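Local coordinates for epsin-1 (Saccharomyces cerevisiae, PDB 5LOZ), which binds membranes rich in phosphatidylinositol 4,5- and 3,5-bisphosphate through its ENTH domain, also binds ubiquitin and clathrin, and is required for endocytosis and actin localization, at residues Leu26-Leu29 with Ala30-Tyr34; Ile67-Leu70 with Ile71-Ser75; Leu86-Ile89 with Lys90-Lys93; Gly102-Gln105 with Gly106-Val109; Leu120-Asp123 with Glu124-Asn127. All coordinates share one frame; numbering follows the deposited sequence.

Contact 1: residues Leu26-Leu29 with Ala30-Tyr34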
loop_
_atom_site.group_PDB
_atom_site.type_symbol
_atom_site.label_atom_id
_atom_site.label_comp_id
_atom_site.label_asym_id
_atom_site.label_seq_id
_atom_site.Cartn_x
_atom_site.Cartn_y
_atom_site.Cartn_z
ATOM N N LEU A 26 1.351 -3.489 -9.676
ATOM C CA LEU A 26 1.345 -4.292 -8.492
ATOM C C LEU A 26 2.292 -5.500 -8.604
ATOM O O LEU A 26 3.023 -5.809 -7.690
ATOM C CB LEU A 26 -0.081 -4.709 -8.147
ATOM C CG LEU A 26 -1.037 -3.543 -7.758
ATOM C CD1 LEU A 26 -2.468 -3.967 -7.883
ATOM C CD2 LEU A 26 -0.781 -3.056 -6.348
ATOM N N ILE A 27 2.230 -6.197 -9.724
ATOM C CA ILE A 27 3.054 -7.374 -9.947
ATOM C C ILE A 27 4.520 -6.994 -9.917
ATOM O O ILE A 27 5.338 -7.655 -9.247
ATOM C CB ILE A 27 2.685 -8.065 -11.287
ATOM C CG1 ILE A 27 1.334 -8.767 -11.169
ATOM C CG2 ILE A 27 3.794 -9.063 -11.748
ATOM C CD1 ILE A 27 0.746 -9.051 -12.472
ATOM N N GLU A 28 4.864 -5.899 -10.602
ATOM C CA GLU A 28 6.241 -5.454 -10.612
ATOM C C GLU A 28 6.712 -4.997 -9.224
ATOM O O GLU A 28 7.834 -5.246 -8.857
ATOM C CB GLU A 28 6.429 -4.346 -11.663
ATOM C CG GLU A 28 7.869 -4.193 -12.086
ATOM C CD GLU A 28 8.075 -3.279 -13.296
ATOM O OE1 GLU A 28 9.254 -2.882 -13.519
ATOM O OE2 GLU A 28 7.078 -2.963 -14.001
ATOM N N LEU A 29 5.855 -4.313 -8.449
ATOM C CA LEU A 29 6.233 -3.864 -7.093
ATOM C C LEU A 29 6.441 -5.057 -6.142
ATOM O O LEU A 29 7.368 -5.066 -5.333
ATOM C CB LEU A 29 5.176 -2.890 -6.534
ATOM C CG LEU A 29 5.181 -1.487 -7.156
ATOM C CD1 LEU A 29 3.966 -0.688 -6.744
ATOM C CD2 LEU A 29 6.474 -0.700 -6.777
ATOM N N ALA A 30 5.624 -6.103 -6.297
ATOM C CA ALA A 30 5.772 -7.293 -5.482
ATOM C C ALA A 30 7.053 -8.041 -5.822
ATOM O O ALA A 30 7.769 -8.487 -4.916
ATOM C CB ALA A 30 4.535 -8.181 -5.549
ATOM N N GLU A 31 7.410 -8.097 -7.105
ATOM C CA GLU A 31 8.656 -8.739 -7.532
ATOM C C GLU A 31 9.849 -7.955 -7.025
ATOM O O GLU A 31 10.794 -8.507 -6.449
ATOM C CB GLU A 31 8.698 -8.884 -9.065
ATOM C CG GLU A 31 7.796 -9.988 -9.612
ATOM C CD GLU A 31 8.198 -11.409 -9.114
ATOM O OE1 GLU A 31 9.379 -11.613 -8.755
ATOM O OE2 GLU A 31 7.332 -12.317 -9.119
ATOM N N LYS A 32 9.768 -6.649 -7.153
ATOM C CA LYS A 32 10.855 -5.779 -6.693
ATOM C C LYS A 32 11.073 -5.766 -5.192
ATOM O O LYS A 32 12.204 -5.552 -4.735
ATOM C CB LYS A 32 10.699 -4.385 -7.274
ATOM C CG LYS A 32 11.028 -4.326 -8.761
ATOM C CD LYS A 32 11.042 -2.901 -9.333
ATOM C CE LYS A 32 11.459 -2.936 -10.817
ATOM N NZ LYS A 32 12.011 -1.617 -11.293
ATOM N N SER A 33 10.015 -6.041 -4.410
ATOM C CA SER A 33 10.124 -6.076 -2.948
ATOM C C SER A 33 11.129 -7.078 -2.411
ATOM O O SER A 33 11.553 -6.973 -1.268
ATOM C CB SER A 33 8.772 -6.359 -2.309
ATOM O OG SER A 33 8.358 -7.688 -2.539
ATOM N N TYR A 34 11.458 -8.077 -3.210
ATOM C CA TYR A 34 12.466 -9.086 -2.864
ATOM C C TYR A 34 13.895 -8.558 -3.028
ATOM O O TYR A 34 14.847 -9.185 -2.550
ATOM C CB TYR A 34 12.261 -10.360 -3.692
ATOM C CG TYR A 34 10.980 -11.103 -3.341
ATOM C CD1 TYR A 34 10.967 -12.105 -2.375
ATOM C CD2 TYR A 34 9.774 -10.768 -3.956
ATOM C CE1 TYR A 34 9.756 -12.750 -2.036
ATOM C CE2 TYR A 34 8.594 -11.409 -3.638
ATOM C CZ TYR A 34 8.588 -12.379 -2.676
ATOM O OH TYR A 34 7.396 -12.976 -2.381
HETATM O O HOH W 1 4.650 -10.643 -8.608
#

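Contact 2: residues Ile67-Leu70 with Ile71-Ser75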
loop_
_atom_site.group_PDB
_atom_site.type_symbol
_atom_site.label_atom_id
_atom_site.label_comp_id
_atom_site.label_asym_id
_atom_site.label_seq_id
_atom_site.Cartn_x
_atom_site.Cartn_y
_atom_site.Cartn_z
ATOM N N ILE A 67 0.233 -1.613 -0.544
ATOM C CA ILE A 67 0.631 -2.346 0.674
ATOM C C ILE A 67 -0.112 -3.694 0.837
ATOM O O ILE A 67 0.469 -4.712 1.223
ATOM C CB ILE A 67 0.542 -1.493 1.931
ATOM C CG1 ILE A 67 1.467 -0.289 1.821
ATOM C CG2 ILE A 67 0.863 -2.355 3.190
ATOM C CD1 ILE A 67 1.294 0.726 2.878
ATOM N N ASP A 68 -1.411 -3.696 0.529
ATOM C CA ASP A 68 -2.225 -4.902 0.607
ATOM C C ASP A 68 -1.655 -5.985 -0.311
ATOM O O ASP A 68 -1.519 -7.154 0.126
ATOM C CB ASP A 68 -3.680 -4.584 0.297
ATOM C CG ASP A 68 -4.503 -5.821 0.036
ATOM O OD1 ASP A 68 -4.861 -6.450 1.035
ATOM O OD2 ASP A 68 -4.703 -6.198 -1.161
ATOM N N TYR A 69 -1.336 -5.628 -1.558
ATOM C CA TYR A 69 -0.803 -6.573 -2.520
ATOM C C TYR A 69 0.570 -7.104 -2.055
ATOM O O TYR A 69 0.885 -8.286 -2.204
ATOM C CB TYR A 69 -0.659 -5.950 -3.884
ATOM C CG TYR A 69 -0.542 -6.951 -5.007
ATOM C CD1 TYR A 69 -1.670 -7.511 -5.579
ATOM C CD2 TYR A 69 0.691 -7.338 -5.501
ATOM C CE1 TYR A 69 -1.591 -8.415 -6.616
ATOM C CE2 TYR A 69 0.789 -8.258 -6.553
ATOM C CZ TYR A 69 -0.368 -8.798 -7.102
ATOM O OH TYR A 69 -0.369 -9.708 -8.139
ATOM N N LEU A 70 1.373 -6.211 -1.486
ATOM C CA LEU A 70 2.707 -6.532 -1.074
ATOM C C LEU A 70 2.733 -7.562 0.059
ATOM O O LEU A 70 3.598 -8.431 0.079
ATOM C CB LEU A 70 3.450 -5.271 -0.625
ATOM C CG LEU A 70 3.979 -4.315 -1.685
ATOM C CD1 LEU A 70 4.801 -3.175 -1.083
ATOM C CD2 LEU A 70 4.811 -5.099 -2.716
ATOM N N ILE A 71 1.834 -7.430 1.023
ATOM C CA ILE A 71 1.810 -8.372 2.146
ATOM C C ILE A 71 1.214 -9.712 1.715
ATOM O O ILE A 71 1.467 -10.729 2.337
ATOM C CB ILE A 71 1.132 -7.810 3.438
ATOM C CG1 ILE A 71 -0.381 -7.666 3.281
ATOM C CG2 ILE A 71 1.806 -6.475 3.894
ATOM C CD1 ILE A 71 -1.124 -7.445 4.583
ATOM N N ARG A 72 0.404 -9.689 0.645
ATOM C CA ARG A 72 -0.175 -10.880 0.100
ATOM C C ARG A 72 0.734 -11.591 -0.928
ATOM O O ARG A 72 0.648 -12.808 -1.081
ATOM C CB ARG A 72 -1.541 -10.606 -0.503
ATOM C CG ARG A 72 -2.648 -10.293 0.475
ATOM C CD ARG A 72 -3.782 -9.529 -0.221
ATOM N NE ARG A 72 -4.407 -10.335 -1.228
ATOM C CZ ARG A 72 -4.888 -9.904 -2.388
ATOM N NH1 ARG A 72 -4.855 -8.617 -2.717
ATOM N NH2 ARG A 72 -5.436 -10.786 -3.231
ATOM N N PHE A 73 1.592 -10.837 -1.619
ATOM C CA PHE A 73 2.399 -11.403 -2.728
ATOM C C PHE A 73 3.885 -11.085 -2.650
ATOM O O PHE A 73 4.674 -11.650 -3.397
ATOM C CB PHE A 73 1.884 -10.871 -4.079
ATOM C CG PHE A 73 0.545 -11.417 -4.488
ATOM C CD1 PHE A 73 -0.645 -10.760 -4.119
ATOM C CD2 PHE A 73 0.466 -12.586 -5.242
ATOM C CE1 PHE A 73 -1.921 -11.277 -4.528
ATOM C CE2 PHE A 73 -0.799 -13.113 -5.646
ATOM C CZ PHE A 73 -1.980 -12.450 -5.278
ATOM N N GLY A 74 4.275 -10.133 -1.803
ATOM C CA GLY A 74 5.649 -9.664 -1.767
ATOM C C GLY A 74 6.483 -10.304 -0.704
ATOM O O GLY A 74 6.042 -11.219 -0.040
ATOM N N SER A 75 7.709 -9.814 -0.559
ATOM C CA SER A 75 8.656 -10.256 0.472
ATOM C C SER A 75 8.081 -10.236 1.899
ATOM O O SER A 75 7.318 -9.338 2.265
ATOM C CB SER A 75 9.880 -9.304 0.420
ATOM O OG SER A 75 10.607 -9.316 1.620
#

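Contact 3: residues Leu86-Ile89 with Lys90-Lys93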
loop_
_atom_site.group_PDB
_atom_site.type_symbol
_atom_site.label_atom_id
_atom_site.label_comp_id
_atom_site.label_asym_id
_atom_site.label_seq_id
_atom_site.Cartn_x
_atom_site.Cartn_y
_atom_site.Cartn_z
ATOM N N LEU A 86 2.611 0.317 11.901
ATOM C CA LEU A 86 1.165 0.075 11.858
ATOM C C LEU A 86 0.358 1.347 12.187
ATOM O O LEU A 86 -0.800 1.466 11.777
ATOM C CB LEU A 86 0.787 -1.029 12.838
ATOM C CG LEU A 86 -0.225 -2.126 12.465
ATOM C CD1 LEU A 86 -1.001 -2.541 13.742
ATOM C CD2 LEU A 86 -1.144 -1.762 11.348
ATOM N N TYR A 87 0.951 2.271 12.946
ATOM C CA TYR A 87 0.214 3.427 13.473
ATOM C C TYR A 87 -0.425 4.233 12.373
ATOM O O TYR A 87 -1.560 4.558 12.480
ATOM C CB TYR A 87 1.084 4.344 14.322
ATOM C CG TYR A 87 0.309 5.492 14.957
ATOM C CD1 TYR A 87 0.327 6.755 14.399
ATOM C CD2 TYR A 87 -0.490 5.287 16.075
ATOM C CE1 TYR A 87 -0.405 7.815 14.952
ATOM C CE2 TYR A 87 -1.233 6.350 16.651
ATOM C CZ TYR A 87 -1.180 7.603 16.068
ATOM O OH TYR A 87 -1.867 8.631 16.645
ATOM N N ILE A 88 0.329 4.563 11.328
ATOM C CA ILE A 88 -0.230 5.385 10.246
ATOM C C ILE A 88 -1.383 4.646 9.561
ATOM O O ILE A 88 -2.446 5.217 9.265
ATOM C CB ILE A 88 0.818 5.794 9.185
ATOM C CG1 ILE A 88 0.161 6.709 8.114
ATOM C CG2 ILE A 88 1.478 4.571 8.501
ATOM C CD1 ILE A 88 -0.663 7.892 8.618
ATOM N N ILE A 89 -1.220 3.341 9.419
ATOM C CA ILE A 89 -2.286 2.559 8.812
ATOM C C ILE A 89 -3.547 2.574 9.677
ATOM O O ILE A 89 -4.685 2.795 9.189
ATOM C CB ILE A 89 -1.812 1.126 8.485
ATOM C CG1 ILE A 89 -0.653 1.181 7.452
ATOM C CG2 ILE A 89 -2.993 0.294 7.949
ATOM C CD1 ILE A 89 0.060 -0.186 7.193
ATOM N N LYS A 90 -3.354 2.310 10.963
ATOM C CA LYS A 90 -4.472 2.219 11.885
ATOM C C LYS A 90 -5.205 3.564 11.952
ATOM O O LYS A 90 -6.399 3.567 11.856
ATOM C CB LYS A 90 -4.037 1.731 13.276
ATOM C CG LYS A 90 -3.683 2.832 14.257
ATOM C CD LYS A 90 -4.862 3.213 15.108
ATOM C CE LYS A 90 -4.427 3.510 16.536
ATOM N NZ LYS A 90 -5.340 2.848 17.504
ATOM N N THR A 91 -4.494 4.699 11.954
ATOM C CA THR A 91 -5.188 5.992 12.061
ATOM C C THR A 91 -6.065 6.254 10.835
ATOM O O THR A 91 -7.085 6.965 10.928
ATOM C CB THR A 91 -4.274 7.188 12.336
ATOM O OG1 THR A 91 -3.445 7.469 11.202
ATOM C CG2 THR A 91 -3.422 6.930 13.543
ATOM N N LEU A 92 -5.738 5.603 9.722
ATOM C CA LEU A 92 -6.414 5.856 8.446
ATOM C C LEU A 92 -7.748 5.118 8.384
ATOM O O LEU A 92 -8.546 5.347 7.502
ATOM C CB LEU A 92 -5.483 5.542 7.272
ATOM C CG LEU A 92 -4.353 6.559 6.985
ATOM C CD1 LEU A 92 -3.386 5.988 5.954
ATOM C CD2 LEU A 92 -4.911 7.892 6.467
ATOM N N LYS A 93 -7.980 4.222 9.339
ATOM C CA LYS A 93 -9.258 3.552 9.468
ATOM C C LYS A 93 -10.382 4.589 9.699
ATOM O O LYS A 93 -11.537 4.324 9.421
ATOM C CB LYS A 93 -9.225 2.590 10.642
ATOM C CG LYS A 93 -8.301 1.409 10.421
ATOM C CD LYS A 93 -8.115 0.572 11.665
ATOM C CE LYS A 93 -9.407 0.031 12.136
ATOM N NZ LYS A 93 -9.234 -0.995 13.235
#

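Contact 4: residues Gly102-Gln105 with Gly106-Val109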
loop_
_atom_site.group_PDB
_atom_site.type_symbol
_atom_site.label_atom_id
_atom_site.label_comp_id
_atom_site.label_asym_id
_atom_site.label_seq_id
_atom_site.Cartn_x
_atom_site.Cartn_y
_atom_site.Cartn_z
ATOM N N GLY A 102 -19.384 16.855 -2.855
ATOM C CA GLY A 102 -20.089 16.323 -1.721
ATOM C C GLY A 102 -20.017 14.814 -1.570
ATOM O O GLY A 102 -20.740 14.234 -0.765
ATOM N N ILE A 103 -19.105 14.180 -2.308
ATOM C CA ILE A 103 -18.915 12.731 -2.251
ATOM C C ILE A 103 -17.981 12.333 -1.088
ATOM O O ILE A 103 -16.910 12.899 -0.910
ATOM C CB ILE A 103 -18.337 12.204 -3.580
ATOM C CG1 ILE A 103 -19.282 12.527 -4.776
ATOM C CG2 ILE A 103 -18.100 10.677 -3.518
ATOM C CD1 ILE A 103 -20.516 11.854 -4.746
ATOM N N ASP A 104 -18.366 11.334 -0.325
ATOM C CA ASP A 104 -17.502 10.750 0.691
ATOM C C ASP A 104 -16.463 9.853 -0.002
ATOM O O ASP A 104 -16.713 8.689 -0.297
ATOM C CB ASP A 104 -18.298 9.941 1.692
ATOM C CG ASP A 104 -17.423 9.319 2.796
ATOM O OD1 ASP A 104 -16.196 9.440 2.750
ATOM O OD2 ASP A 104 -17.968 8.707 3.718
ATOM N N GLN A 105 -15.315 10.443 -0.295
ATOM C CA GLN A 105 -14.193 9.727 -0.855
ATOM C C GLN A 105 -13.391 9.058 0.233
ATOM O O GLN A 105 -12.747 8.033 0.006
ATOM C CB GLN A 105 -13.302 10.666 -1.666
ATOM C CG GLN A 105 -14.009 11.414 -2.795
ATOM C CD GLN A 105 -14.369 10.560 -3.978
ATOM O OE1 GLN A 105 -14.235 9.328 -3.955
ATOM N NE2 GLN A 105 -14.849 11.206 -5.044
ATOM N N GLY A 106 -13.397 9.649 1.431
ATOM C CA GLY A 106 -12.672 9.088 2.574
ATOM C C GLY A 106 -13.019 7.656 2.948
ATOM O O GLY A 106 -12.201 6.929 3.510
ATOM N N GLN A 107 -14.229 7.232 2.629
ATOM C CA GLN A 107 -14.641 5.844 2.875
ATOM C C GLN A 107 -13.780 4.816 2.117
ATOM O O GLN A 107 -13.616 3.687 2.579
ATOM C CB GLN A 107 -16.097 5.636 2.536
ATOM C CG GLN A 107 -16.405 5.677 1.070
ATOM C CD GLN A 107 -17.875 5.558 0.790
ATOM O OE1 GLN A 107 -18.457 4.478 0.997
ATOM N NE2 GLN A 107 -18.499 6.653 0.294
ATOM N N ILE A 108 -13.221 5.234 0.961
ATOM C CA ILE A 108 -12.338 4.413 0.168
ATOM C C ILE A 108 -11.066 4.156 0.979
ATOM O O ILE A 108 -10.633 3.017 1.089
ATOM C CB ILE A 108 -12.040 5.070 -1.214
ATOM C CG1 ILE A 108 -13.330 5.156 -2.056
ATOM C CG2 ILE A 108 -10.967 4.293 -1.952
ATOM C CD1 ILE A 108 -13.267 6.047 -3.341
ATOM N N VAL A 109 -10.471 5.206 1.531
ATOM C CA VAL A 109 -9.309 5.122 2.425
ATOM C C VAL A 109 -9.593 4.266 3.644
ATOM O O VAL A 109 -8.821 3.332 3.930
ATOM C CB VAL A 109 -8.827 6.493 2.882
ATOM C CG1 VAL A 109 -7.648 6.388 3.877
ATOM C CG2 VAL A 109 -8.417 7.372 1.673
#

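Contact 5: residues Leu120-Asp123 with Glu124-Asn127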
loop_
_atom_site.group_PDB
_atom_site.type_symbol
_atom_site.label_atom_id
_atom_site.label_comp_id
_atom_site.label_asym_id
_atom_site.label_seq_id
_atom_site.Cartn_x
_atom_site.Cartn_y
_atom_site.Cartn_z
ATOM N N LEU A 120 -3.816 -8.092 8.831
ATOM C CA LEU A 120 -2.620 -8.136 9.666
ATOM C C LEU A 120 -2.859 -8.725 11.066
ATOM O O LEU A 120 -1.910 -9.197 11.705
ATOM C CB LEU A 120 -1.981 -6.746 9.802
ATOM C CG LEU A 120 -1.286 -6.223 8.537
ATOM C CD1 LEU A 120 -0.920 -4.735 8.700
ATOM C CD2 LEU A 120 -0.019 -7.099 8.254
ATOM N N SER A 121 -4.102 -8.699 11.509
ATOM C CA SER A 121 -4.498 -9.337 12.763
ATOM C C SER A 121 -4.823 -10.813 12.584
ATOM O O SER A 121 -4.787 -11.588 13.550
ATOM C CB SER A 121 -5.677 -8.612 13.413
ATOM O OG SER A 121 -5.284 -7.344 13.956
ATOM N N ASP A 122 -5.132 -11.216 11.353
ATOM C CA ASP A 122 -5.602 -12.547 11.051
ATOM C C ASP A 122 -4.475 -13.396 10.497
ATOM O O ASP A 122 -4.411 -13.665 9.279
ATOM C CB ASP A 122 -6.795 -12.448 10.077
ATOM C CG ASP A 122 -7.597 -13.771 9.958
ATOM O OD1 ASP A 122 -7.116 -14.849 10.356
ATOM O OD2 ASP A 122 -8.708 -13.722 9.419
ATOM N N ASP A 123 -3.583 -13.846 11.392
ATOM C CA ASP A 123 -2.417 -14.607 10.961
ATOM C C ASP A 123 -2.811 -15.865 10.179
ATOM O O ASP A 123 -2.151 -16.251 9.229
ATOM C CB ASP A 123 -1.544 -15.039 12.157
ATOM C CG ASP A 123 -0.937 -13.867 12.881
ATOM O OD1 ASP A 123 -1.680 -12.949 13.262
ATOM O OD2 ASP A 123 0.249 -13.903 13.110
ATOM N N GLU A 124 -3.885 -16.518 10.590
ATOM C CA GLU A 124 -4.285 -17.700 9.847
ATOM C C GLU A 124 -4.510 -17.328 8.403
ATOM O O GLU A 124 -4.010 -17.978 7.497
ATOM C CB GLU A 124 -5.554 -18.319 10.434
ATOM C CG GLU A 124 -5.339 -19.251 11.616
ATOM C CD GLU A 124 -6.573 -20.148 11.909
ATOM O OE1 GLU A 124 -7.586 -20.078 11.171
ATOM O OE2 GLU A 124 -6.517 -20.940 12.870
ATOM N N ARG A 125 -5.311 -16.286 8.189
ATOM C CA ARG A 125 -5.667 -15.871 6.841
ATOM C C ARG A 125 -4.444 -15.390 6.047
ATOM O O ARG A 125 -4.268 -15.799 4.888
ATOM C CB ARG A 125 -6.734 -14.788 6.881
ATOM C CG ARG A 125 -7.374 -14.447 5.526
ATOM C CD ARG A 125 -8.730 -13.745 5.741
ATOM N NE ARG A 125 -8.676 -12.298 5.563
ATOM C CZ ARG A 125 -8.902 -11.416 6.534
ATOM N NH1 ARG A 125 -9.206 -11.804 7.765
ATOM N NH2 ARG A 125 -8.817 -10.131 6.281
ATOM N N LEU A 126 -3.599 -14.564 6.652
ATOM C CA LEU A 126 -2.460 -13.993 5.908
ATOM C C LEU A 126 -1.465 -15.111 5.557
ATOM O O LEU A 126 -0.860 -15.067 4.523
ATOM C CB LEU A 126 -1.741 -12.934 6.708
ATOM C CG LEU A 126 -0.612 -12.167 5.971
ATOM C CD1 LEU A 126 -1.014 -11.643 4.615
ATOM C CD2 LEU A 126 -0.087 -11.024 6.825
ATOM N N ASN A 127 -1.280 -16.054 6.479
ATOM C CA ASN A 127 -0.350 -17.157 6.279
ATOM C C ASN A 127 -0.767 -18.044 5.163
ATOM O O ASN A 127 0.051 -18.436 4.329
ATOM C CB ASN A 127 -0.190 -17.970 7.554
ATOM C CG ASN A 127 0.731 -19.139 7.365
ATOM O OD1 ASN A 127 1.883 -18.960 7.024
ATOM N ND2 ASN A 127 0.217 -20.335 7.556
HETATM O O HOH W 2 -6.214 -15.929 12.840
#

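Contact 1: residues Leu26-Leu29 with Ala30-Tyr34
The carbonyl oxygen of I27 is gripped twice: E31 N donates to I27 O at 3.0 Å, and a water donates to the same oxygen. A link from that water on to E31 OE2 belongs to one of two modelled conformers of the glutamate and is doubtful. This is the C-terminal half of helix 23-32 in the alpha-helical ENTH domain, and the i to i+4 series runs on with A30 N to L26 O and K32 N to E28 O. One turn apart, E28 and K32 run side by side in the same direction. Extended beyond CG, K32 lays CE 3.5 Å from E28 OE1, while the salt bridge from K32 NZ to E28 OE1 is long at 3.8 Å; NZ also has a weak hydrogen bond to T6 OG1 on helix 5-13. A methionine in place of K32 would probably leave the E28 carboxylate without its charged mate and the T6 hydroxyl without this donor. L29 faces inward onto L9, I42 and V66. Near the helix end S33 N still reaches L29 O at 3.0 Å, and S33 OG turns back to donate to A30 O at 2.6 Å.

Contact 2: residues Ile67-Leu70 with Ile71-Ser75
Y69 and F73, one turn apart near the C-terminal end of helix 57-73 in the alpha-alpha superhelix of the ENTH domain, form an offset stack, with ring centroids 4.2 Å apart and planes 16° from parallel. F73 CD1 sits over the centre of one Y69 face, whereas Y69 CZ lies toward the rim of the F73 ring. Y69 swings its ring onward along the helix because CG is anti to the backbone N (chi1 -161°).

The charged pair is D68 with R72. R72 NH1 donates to the syn side of D68 OD2 at 2.9 Å, with the carboxylate and guanidinium planes turned 34° apart. F73 CE1 lies over one face of that guanidinium, toward its rim, and E129 takes R72 NE in a second salt bridge, so the arginine joins two acids and an aromatic ring.

Apolar contact falls on the inward side, where I67 CG2 meets I71 CG2 at 4.3 Å. L116 of helix 106-121 touches both isoleucines, and L70 packs on M43 and L46 of helix 36-50.

Among the backbone bonds, I71 N to I67 O is regular, while F73 N to Y69 O is weak. G74 is the first residue to leave helical angles, and S75 then caps helix 76-84 through a bond from N77 N to S75 OG. The last turn closes with G74 N donating to L70 O at 2.6 Å from above the carbonyl plane.

Contact 3: residues Leu86-Ile89 with Lys90-Lys93
The methyl CG2 of T91 sits over one face of the Y87 ring, 3.6 Å from its centroid and 20° off the ring normal, a CH-pi contact one helical turn apart. It lies nearest the CE1 and CZ side, 3.4 Å from Y87 CZ. With chi1 at -176° the tyrosine ring lies beside its carbonyl carbon, on the side where T91 comes up. The other branch of T91, OG1, donates to I88 O at 3.1 Å, fixing the rotation of the side chain and holding the methyl on the tyrosine.

Both residues belong to the short helix 86-91 of the ENTH domain, and the backbone bond from T91 N to Y87 O sets their spacing. K90 N to L86 O, at 2.8 Å, is the straighter of the two, with an N-H...O angle of 165°.

Further along, the pattern tightens. L92 N bonds to I89 O at 3.0 Å, an i to i+3 step met well above the carbonyl plane, and only weakly to I88 O. On the inner side I88 CG1 meets L92 CD1 at 4.2 Å; L50 touches both these residues, while I89 packs on L116 and T117 of helix 106-121.

Contact 4: residues Gly102-Gln105 with Gly106-Val109
Helix 106-121 opens with an aspartate cap, in which D104 takes two donors from Q107. Its carboxylate oxygen D104 OD1 accepts from Q107 N at 3.0 Å, met from 44° above the carboxylate plane. A second bond in the same direction comes from the glutamine side chain: Q107 NE2 donates to D104 O at 2.8 Å, in the carbonyl plane and on a lone pair, nearly straight with an N-H...O angle of 164°. Q107 can fold back this far because its CG stands between the backbone N and the carbonyl carbon (chi1 71°), and the chain then runs extended to the amide. Two bonds thus pin D104, at side chain and backbone. D104 OD2 forms a salt bridge with R110, six residues on.

Beside this pair, I108 N donates to Q105 O at 3.0 Å, closing the first turn. The Q105 and I108 side chains lie alongside each other, with Q105 OE1 3.5 Å from I108 CD1, and both touch W57 of helix 57-73; Q105 NE2 is held by D99 in the preceding loop. With D104 OD1 accepting the amide three residues on, this is an aspartate side-chain cap at a helix N-terminus.

Contact 5: residues Leu120-Asp123 with Glu124-Asn127
The guanidinium of R125 meets D122 OD2 at its edge, near its own plane, while the D122 carboxylate stands almost upright to it, the two planes 79° apart. R125 NH1 donates to the anti side of OD2 at 2.6 Å, a short salt bridge but not a straight one, with an N-H...O angle of 131°. The arginine reaches back by bending at chi3 (102°), and its CB packs against the same carboxylate, 3.4 Å from D122 CG.

The second oxygen, D122 OD1, accepts from R125 N at 3.2 Å, the donor coming from well above the carboxylate plane. A water also donates to OD1 and accepts from E124 N, so the acid serves the helix start both directly and through solvent. Being flanked by an arginine and by the amides of a helix N-terminus would probably stabilise the negative charge of D122. With an alanine in place of D122, R125 N and the guanidinium would probably lose their shared acceptor, setting the arginine free to turn.

Behind the cap, L126 N donates to D122 O at 2.9 Å and N127 N follows with D123 O. On the buried side L120 CD2 touches L126 CD2 at 4.2 Å, the two leucines lying side by side across the bend, and L119 of the incoming helix touches both L126 and R125. R83 donates to L120 O, holding the end of helix 106-121. With D122 both the first residue out of that helix and the N-cap of helix 123-133, this is a tight helix-to-helix turn of an alpha-alpha superhelix.

In the fold
The five contacts follow one another along the chain, all within one ENTH domain with helices and no strands. Contacts 1 and 2, on helices 23-32 and 57-73, have centres 8 Å apart and join where S33 OG meets S75 N and Y34 OH meets F73 O. Contact 2 touches contact 5 through I71, against L120 and L126. Contact 3, on helix 86-91, packs along helix 106-121, touching contact 4 through L92 and V109 and contact 5 through L86 and L120. Contacts 4 and 5 mark the two ends of that helix, their centres about 27 Å apart. Helix ends, caps and the packing between them thus tie the helices into one superhelical lipid-binding domain.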